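WbbM protein (Klebsiella pneumoniae, PDB 6U4B) polymerises O antigen as a trimeric, bifunctional glycosyltransferase, with a magnesium ion bound in the module related to glycosyltransferase family 8. Local coordinates at residues 583-586 / 587-591; 342-345 / 346-350; 307-310 / 311-314. One frame throughout, in Å; residues are numbered along the deposited sequence.

Contact 1. Residues 583-586 / 587-591; sequences IANT and PWEME
Two turns follow each other here, a type II beta turn from Ile583 to Thr586 and a type I turn from Thr586 to Glu589, the second closed by Glu589 N donating to Thr586 O (3.1 Å, 157° at the hydrogen). Thr586 sits at the joint. With chi1 at 70°, its hydroxyl lies between its own backbone N and carbonyl carbon, where OG1 gives its proton to Ile583 O at 2.6 Å and weakly accepts from Trp588 N at 3.4 Å. The same oxygen lies at the edge of the indole, near its plane, with OG1 3.4 Å from Trp588 CE3. Ile583 meets the root of that side chain at about a right angle, CG1 packing on Trp588 CB at 4.0 Å. Glu589, extended beyond CG, turns back over the first turn so that OE2 weakly accepts from Asn585 N at 3.0 Å. A water donates to Glu589 OE2 at 2.9 Å and, weakly, to Thr586 O. The indole NE1 is bonded to Asn346. Asn585 points its CB away from 587-591, and its OD1 shares a magnesium ion with Asn585 of the second and third subunits. The whole is a tight interhelical link whose ST turn at Thr586, closed by the weak capping bond, leads into helix 589-596 beside the trimer's shared magnesium site.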
loop_
_atom_site.group_PDB
_atom_site.type_symbol
_atom_site.label_atom_id
_atom_site.label_comp_id
_atom_site.label_asym_id
_atom_site.label_seq_id
_atom_site.Cartn_x
_atom_site.Cartn_y
_atom_site.Cartn_z
ATOM N N ILE A 583 -7.838 3.719 6.012
ATOM C CA ILE A 583 -8.745 3.209 4.992
ATOM C C ILE A 583 -8.027 2.931 3.673
ATOM O O ILE A 583 -8.588 2.234 2.813
ATOM C CB ILE A 583 -9.929 4.173 4.770
ATOM C CG1 ILE A 583 -11.202 3.387 4.456
ATOM C CG2 ILE A 583 -9.621 5.175 3.660
ATOM C CD1 ILE A 583 -11.653 2.494 5.594
ATOM N N ALA A 584 -6.816 3.452 3.486
ATOM C CA ALA A 584 -6.036 3.125 2.304
ATOM C C ALA A 584 -5.638 1.654 2.327
ATOM O O ALA A 584 -5.399 1.069 3.388
ATOM C CB ALA A 584 -4.793 4.015 2.223
ATOM N N ASN A 585 -5.582 1.055 1.139
ATOM C CA ASN A 585 -5.238 -0.358 0.969
ATOM C C ASN A 585 -6.255 -1.270 1.653
ATOM O O ASN A 585 -5.910 -2.331 2.168
ATOM C CB ASN A 585 -3.819 -0.657 1.464
ATOM C CG ASN A 585 -2.783 0.260 0.837
ATOM O OD1 ASN A 585 -2.488 0.160 -0.352
ATOM N ND2 ASN A 585 -2.222 1.156 1.640
ATOM N N THR A 586 -7.520 -0.858 1.669
ATOM C CA THR A 586 -8.638 -1.706 2.072
ATOM C C THR A 586 -9.634 -1.720 0.918
ATOM O O THR A 586 -9.495 -0.908 -0.004
ATOM C CB THR A 586 -9.287 -1.209 3.373
ATOM O OG1 THR A 586 -9.987 0.018 3.123
ATOM C CG2 THR A 586 -8.236 -0.984 4.451
ATOM N N PRO A 587 -10.619 -2.627 0.899
ATOM C CA PRO A 587 -11.615 -2.583 -0.188
ATOM C C PRO A 587 -12.451 -1.315 -0.207
ATOM O O PRO A 587 -13.079 -1.028 -1.235
ATOM C CB PRO A 587 -12.490 -3.816 0.075
ATOM C CG PRO A 587 -11.607 -4.731 0.833
ATOM C CD PRO A 587 -10.741 -3.861 1.697
ATOM N N TRP A 588 -12.483 -0.545 0.882
ATOM C CA TRP A 588 -13.239 0.702 0.898
ATOM C C TRP A 588 -12.461 1.877 0.321
ATOM O O TRP A 588 -12.991 2.993 0.300
ATOM C CB TRP A 588 -13.679 1.043 2.327
ATOM C CG TRP A 588 -14.488 -0.030 2.987
ATOM C CD1 TRP A 588 -15.813 -0.292 2.797
ATOM C CD2 TRP A 588 -14.023 -0.987 3.947
ATOM N NE1 TRP A 588 -16.203 -1.356 3.576
ATOM C CE2 TRP A 588 -15.121 -1.799 4.292
ATOM C CE3 TRP A 588 -12.784 -1.236 4.545
ATOM C CZ2 TRP A 588 -15.018 -2.842 5.208
ATOM C CZ3 TRP A 588 -12.684 -2.273 5.453
ATOM C CH2 TRP A 588 -13.794 -3.063 5.776
ATOM N N GLU A 589 -11.234 1.655 -0.155
ATOM C CA GLU A 589 -10.384 2.764 -0.581
ATOM C C GLU A 589 -10.984 3.502 -1.772
ATOM O O GLU A 589 -11.127 4.730 -1.746
ATOM C CB GLU A 589 -8.984 2.247 -0.911
ATOM C CG GLU A 589 -8.070 3.289 -1.524
ATOM C CD GLU A 589 -6.614 2.876 -1.483
ATOM O OE1 GLU A 589 -5.759 3.747 -1.218
ATOM O OE2 GLU A 589 -6.329 1.680 -1.704
ATOM N N MET A 590 -11.344 2.771 -2.829
ATOM C CA MET A 590 -11.952 3.415 -3.989
ATOM C C MET A 590 -13.370 3.896 -3.708
ATOM O O MET A 590 -13.861 4.779 -4.419
ATOM C CB MET A 590 -11.953 2.467 -5.189
ATOM C CG MET A 590 -12.501 1.080 -4.899
ATOM S SD MET A 590 -13.031 0.226 -6.397
ATOM C CE MET A 590 -14.805 0.466 -6.309
ATOM N N GLU A 591 -14.039 3.337 -2.695
ATOM C CA GLU A 591 -15.353 3.843 -2.312
ATOM C C GLU A 591 -15.271 5.291 -1.849
ATOM O O GLU A 591 -16.189 6.081 -2.097
ATOM C CB GLU A 591 -15.958 2.982 -1.203
ATOM C CG GLU A 591 -16.671 1.727 -1.664
ATOM C CD GLU A 591 -17.556 1.150 -0.575
ATOM O OE1 GLU A 591 -18.271 1.934 0.085
ATOM O OE2 GLU A 591 -17.528 -0.082 -0.369
HETATM O O HOH W 1 -7.438 -0.754 -2.782
#

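Contact 2. Residues 342-345 / 346-350; sequences VSYL and NKTRL
Thr348 OG1 lies over one face of the Tyr344 ring, displaced toward the rim and 3.6 Å from Tyr344 CE1, while one face of the Arg349 guanidinium is covered by the Leu345 side chain, whose CD2 stands 3.7 Å above the plane near its rim. The arginine runs out extended from CG to NE and crosses Leu345 at a slant. Its nitrogens are engaged elsewhere: NE in a salt bridge to Asp577 of the second subunit, NH1 in another to Glu591. Two acidic partners hold the guanidinium at NE and NH1, and it also makes a cation-pi contact with Trp588.

Tyr344 O accepts two hydrogen bonds from one residue, Thr348 N and Thr348 OG1 both reaching it at 3.0 Å from opposite faces of the carbonyl plane. For this the threonine hydroxyl sits beside its own backbone N, opposite the carbonyl carbon (chi1 -66°), which also brings it over the tyrosine. Ser343 is the N-cap: its OG accepts from Asn346 N at 2.9 Å, and Lys347 N donates to Ser343 O at 2.9 Å in a nearly straight bond (167°) of the first helical turn. The buried amide of Asn346 is held at both ends, ND2 by Asp310 OD2 and OD1 by Trp588 NE1.

Before the cap, Val342 CG1 packs on Asn346 CB at 3.7 Å. Lys347, bent at chi3, passes across this valine, and a water joins its NZ to Val342 O, donating to that oxygen at 2.7 Å; NZ is also bonded to Asn59. The helix belongs to a beta-alpha-beta unit between strands 333-340 and 360-366: Leu350 rests on Leu362 and Phe364 of strand 360-366, Val342 meets Phe308 of strand 302-309, and Asn346 touches Ala313 of helix 313-325.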
loop_
_atom_site.group_PDB
_atom_site.type_symbol
_atom_site.label_atom_id
_atom_site.label_comp_id
_atom_site.label_asym_id
_atom_site.label_seq_id
_atom_site.Cartn_x
_atom_site.Cartn_y
_atom_site.Cartn_z
ATOM N N VAL A 342 -25.292 -5.125 8.958
ATOM C CA VAL A 342 -24.130 -4.913 8.108
ATOM C C VAL A 342 -24.120 -5.980 7.024
ATOM O O VAL A 342 -24.402 -7.159 7.283
ATOM C CB VAL A 342 -22.838 -4.939 8.941
ATOM C CG1 VAL A 342 -21.624 -4.683 8.057
ATOM C CG2 VAL A 342 -22.911 -3.907 10.054
ATOM N N SER A 343 -23.814 -5.567 5.795
ATOM C CA SER A 343 -23.902 -6.463 4.653
ATOM C C SER A 343 -22.938 -7.635 4.805
ATOM O O SER A 343 -21.932 -7.563 5.518
ATOM C CB SER A 343 -23.601 -5.711 3.356
ATOM O OG SER A 343 -22.231 -5.354 3.284
ATOM N N TYR A 344 -23.271 -8.736 4.125
ATOM C CA TYR A 344 -22.374 -9.888 4.100
ATOM C C TYR A 344 -21.020 -9.511 3.513
ATOM O O TYR A 344 -19.974 -9.935 4.020
ATOM C CB TYR A 344 -23.006 -11.032 3.304
ATOM C CG TYR A 344 -22.180 -12.296 3.304
ATOM C CD1 TYR A 344 -21.269 -12.556 2.288
ATOM C CD2 TYR A 344 -22.305 -13.231 4.323
ATOM C CE1 TYR A 344 -20.509 -13.710 2.286
ATOM C CE2 TYR A 344 -21.550 -14.389 4.328
ATOM C CZ TYR A 344 -20.654 -14.622 3.309
ATOM O OH TYR A 344 -19.902 -15.773 3.316
ATOM N N LEU A 345 -21.023 -8.699 2.453
ATOM C CA LEU A 345 -19.773 -8.242 1.853
ATOM C C LEU A 345 -18.937 -7.451 2.854
ATOM O O LEU A 345 -17.734 -7.691 3.000
ATOM C CB LEU A 345 -20.071 -7.403 0.610
ATOM C CG LEU A 345 -18.867 -6.840 -0.153
ATOM C CD1 LEU A 345 -17.917 -7.955 -0.570
ATOM C CD2 LEU A 345 -19.330 -6.052 -1.370
ATOM N N ASN A 346 -19.561 -6.508 3.564
ATOM C CA ASN A 346 -18.805 -5.687 4.506
ATOM C C ASN A 346 -18.307 -6.508 5.689
ATOM O O ASN A 346 -17.178 -6.311 6.149
ATOM C CB ASN A 346 -19.649 -4.507 4.983
ATOM C CG ASN A 346 -19.568 -3.322 4.044
ATOM O OD1 ASN A 346 -18.529 -3.071 3.434
ATOM N ND2 ASN A 346 -20.670 -2.587 3.917
ATOM N N LYS A 347 -19.128 -7.436 6.190
ATOM C CA LYS A 347 -18.675 -8.304 7.274
ATOM C C LYS A 347 -17.479 -9.142 6.839
ATOM O O LYS A 347 -16.536 -9.344 7.615
ATOM C CB LYS A 347 -19.817 -9.203 7.756
ATOM C CG LYS A 347 -20.863 -8.469 8.582
ATOM C CD LYS A 347 -21.757 -9.423 9.379
ATOM C CE LYS A 347 -22.874 -10.006 8.530
ATOM N NZ LYS A 347 -23.949 -10.605 9.377
ATOM N N THR A 348 -17.492 -9.625 5.594
ATOM C CA THR A 348 -16.357 -10.382 5.076
ATOM C C THR A 348 -15.112 -9.507 4.979
ATOM O O THR A 348 -14.021 -9.908 5.401
ATOM C CB THR A 348 -16.703 -10.975 3.711
ATOM O OG1 THR A 348 -17.747 -11.949 3.861
ATOM C CG2 THR A 348 -15.483 -11.626 3.091
ATOM N N ARG A 349 -15.263 -8.301 4.427
ATOM C CA ARG A 349 -14.135 -7.379 4.317
ATOM C C ARG A 349 -13.555 -7.042 5.684
ATOM O O ARG A 349 -12.333 -6.922 5.836
ATOM C CB ARG A 349 -14.574 -6.102 3.602
ATOM C CG ARG A 349 -15.008 -6.305 2.166
ATOM C CD ARG A 349 -15.614 -5.037 1.593
ATOM N NE ARG A 349 -15.665 -5.064 0.135
ATOM C CZ ARG A 349 -16.105 -4.058 -0.614
ATOM N NH1 ARG A 349 -16.537 -2.945 -0.039
ATOM N NH2 ARG A 349 -16.111 -4.163 -1.936
ATOM N N LEU A 350 -14.417 -6.883 6.690
ATOM C CA LEU A 350 -13.942 -6.516 8.022
ATOM C C LEU A 350 -13.121 -7.637 8.650
ATOM O O LEU A 350 -12.071 -7.381 9.251
ATOM C CB LEU A 350 -15.128 -6.147 8.915
ATOM C CG LEU A 350 -15.757 -4.796 8.572
ATOM C CD1 LEU A 350 -17.169 -4.696 9.105
ATOM C CD2 LEU A 350 -14.894 -3.672 9.123
HETATM O O HOH W 2 -25.803 -8.539 9.100
#

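Contact 3. Residues 307-310 / 311-314; sequences SFDD and NYAI
Tyr312 N is gripped twice by Asp309, donating to the backbone O at 3.2 Å and, weakly, to the carboxylate OD1 at 3.2 Å. Neither bond is straight, the first having 140° at the hydrogen, and the peptide N-H is divided between them. The carboxylate gets there because Asp309 CG stands between its own backbone N and carbonyl carbon (chi1 56°), which turns OD1 back over the start of the next helix; OD1 also lies 3.7 Å from Tyr312 CB. One residue further on, Ala313 N donates to Asp310 O at 3.0 Å, a straighter bond (161°). These bonds shape the turn before helix 313-325, with Tyr312 at the N-cap position.

This is the turn from strand 302-309 into the helix of a beta-alpha-beta crossover, the first of the Rossmann-like sheet of the GT-A fold expected for glycosyltransferase family 8. In such enzymes the end of this strand borders the nucleotide-sugar site, consistent with the Tyr312 side chain lying about 4 Å at the nearest from that of Asp408 of the magnesium site; the tyrosine ring also meets Trp568 edge to face.

Phe308 supplies the apolar packing. Its CB meets Tyr312 CB at 3.7 Å, Tyr312 O stands over one face of its ring, and its CE2 packs on Ala313 CA at 3.7 Å. It also touches Val337 and Leu350. Asp310 has CG opposite its backbone N, and OD2 accepts from Ser343 N at the head of helix 344-352.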
loop_
_atom_site.group_PDB
_atom_site.type_symbol
_atom_site.label_atom_id
_atom_site.label_comp_id
_atom_site.label_asym_id
_atom_site.label_seq_id
_atom_site.Cartn_x
_atom_site.Cartn_y
_atom_site.Cartn_z
ATOM N N SER A 307 -19.939 -0.827 17.716
ATOM C CA SER A 307 -21.314 -0.956 17.257
ATOM C C SER A 307 -21.534 -0.039 16.064
ATOM O O SER A 307 -21.254 1.161 16.143
ATOM C CB SER A 307 -22.302 -0.618 18.381
ATOM O OG SER A 307 -23.636 -0.595 17.911
ATOM N N PHE A 308 -22.028 -0.602 14.963
ATOM C CA PHE A 308 -22.377 0.210 13.805
ATOM C C PHE A 308 -23.287 -0.585 12.880
ATOM O O PHE A 308 -23.383 -1.813 12.967
ATOM C CB PHE A 308 -21.130 0.695 13.046
ATOM C CG PHE A 308 -20.170 -0.402 12.664
ATOM C CD1 PHE A 308 -19.048 -0.660 13.437
ATOM C CD2 PHE A 308 -20.373 -1.156 11.517
ATOM C CE1 PHE A 308 -18.155 -1.655 13.082
ATOM C CE2 PHE A 308 -19.486 -2.156 11.157
ATOM C CZ PHE A 308 -18.374 -2.406 11.940
ATOM N N ASP A 309 -23.964 0.143 11.997
ATOM C CA ASP A 309 -24.762 -0.443 10.936
ATOM C C ASP A 309 -23.935 -0.470 9.652
ATOM O O ASP A 309 -22.741 -0.150 9.646
ATOM C CB ASP A 309 -26.081 0.324 10.771
ATOM C CG ASP A 309 -25.875 1.808 10.504
ATOM O OD1 ASP A 309 -24.739 2.221 10.191
ATOM O OD2 ASP A 309 -26.859 2.571 10.613
ATOM N N ASP A 310 -24.575 -0.838 8.542
ATOM C CA ASP A 310 -23.835 -0.983 7.292
ATOM C C ASP A 310 -23.317 0.359 6.788
ATOM O O ASP A 310 -22.221 0.432 6.222
ATOM C CB ASP A 310 -24.710 -1.660 6.240
ATOM C CG ASP A 310 -23.928 -2.053 5.002
ATOM O OD1 ASP A 310 -24.095 -1.394 3.955
ATOM O OD2 ASP A 310 -23.128 -3.009 5.082
ATOM N N ASN A 311 -24.081 1.435 6.992
ATOM C CA ASN A 311 -23.656 2.742 6.504
ATOM C C ASN A 311 -22.436 3.278 7.242
ATOM O O ASN A 311 -21.764 4.175 6.723
ATOM C CB ASN A 311 -24.810 3.742 6.593
ATOM C CG ASN A 311 -25.671 3.743 5.344
ATOM O OD1 ASN A 311 -25.164 3.637 4.226
ATOM N ND2 ASN A 311 -26.980 3.858 5.529
ATOM N N TYR A 312 -22.130 2.757 8.430
ATOM C CA TYR A 312 -20.918 3.128 9.150
ATOM C C TYR A 312 -19.867 2.024 9.119
ATOM O O TYR A 312 -18.902 2.067 9.888
ATOM C CB TYR A 312 -21.244 3.512 10.594
ATOM C CG TYR A 312 -21.460 4.995 10.794
ATOM C CD1 TYR A 312 -21.174 5.601 12.011
ATOM C CD2 TYR A 312 -21.950 5.791 9.766
ATOM C CE1 TYR A 312 -21.368 6.959 12.198
ATOM C CE2 TYR A 312 -22.149 7.148 9.945
ATOM C CZ TYR A 312 -21.857 7.727 11.163
ATOM O OH TYR A 312 -22.053 9.079 11.345
ATOM N N ALA A 313 -20.033 1.035 8.240
ATOM C CA ALA A 313 -19.043 -0.030 8.125
ATOM C C ALA A 313 -17.699 0.500 7.645
ATOM O O ALA A 313 -16.652 -0.020 8.047
ATOM C CB ALA A 313 -19.549 -1.124 7.184
ATOM N N ILE A 314 -17.704 1.522 6.787
ATOM C CA ILE A 314 -16.451 2.130 6.339
ATOM C C ILE A 314 -15.706 2.730 7.523
ATOM O O ILE A 314 -14.491 2.553 7.674
ATOM C CB ILE A 314 -16.723 3.184 5.252
ATOM C CG1 ILE A 314 -17.343 2.527 4.018
ATOM C CG2 ILE A 314 -15.440 3.917 4.886
ATOM C CD1 ILE A 314 -17.566 3.478 2.867
#

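In the fold
From the N terminus, contact 3 comes first, turning strand 302-309 into helix 313-325; contact 2 follows where the chain, after strand 333-340, enters helix 344-352, and contact 1 lies near the C terminus between helices 576-583 and 589-596. Each closes only its own local turn, and the three lie in series without nesting or crossing. They meet in space instead. Asp310 joins contact 3 to the cap of contact 2, Val342 packing beside it. Trp588 and Glu591 bring contact 1 against Asn346, Arg349 and Ile314. The C-terminal helices are thereby tied to two successive crossover helices of the sheet, and contacts 1 and 2 both touch the second subunit.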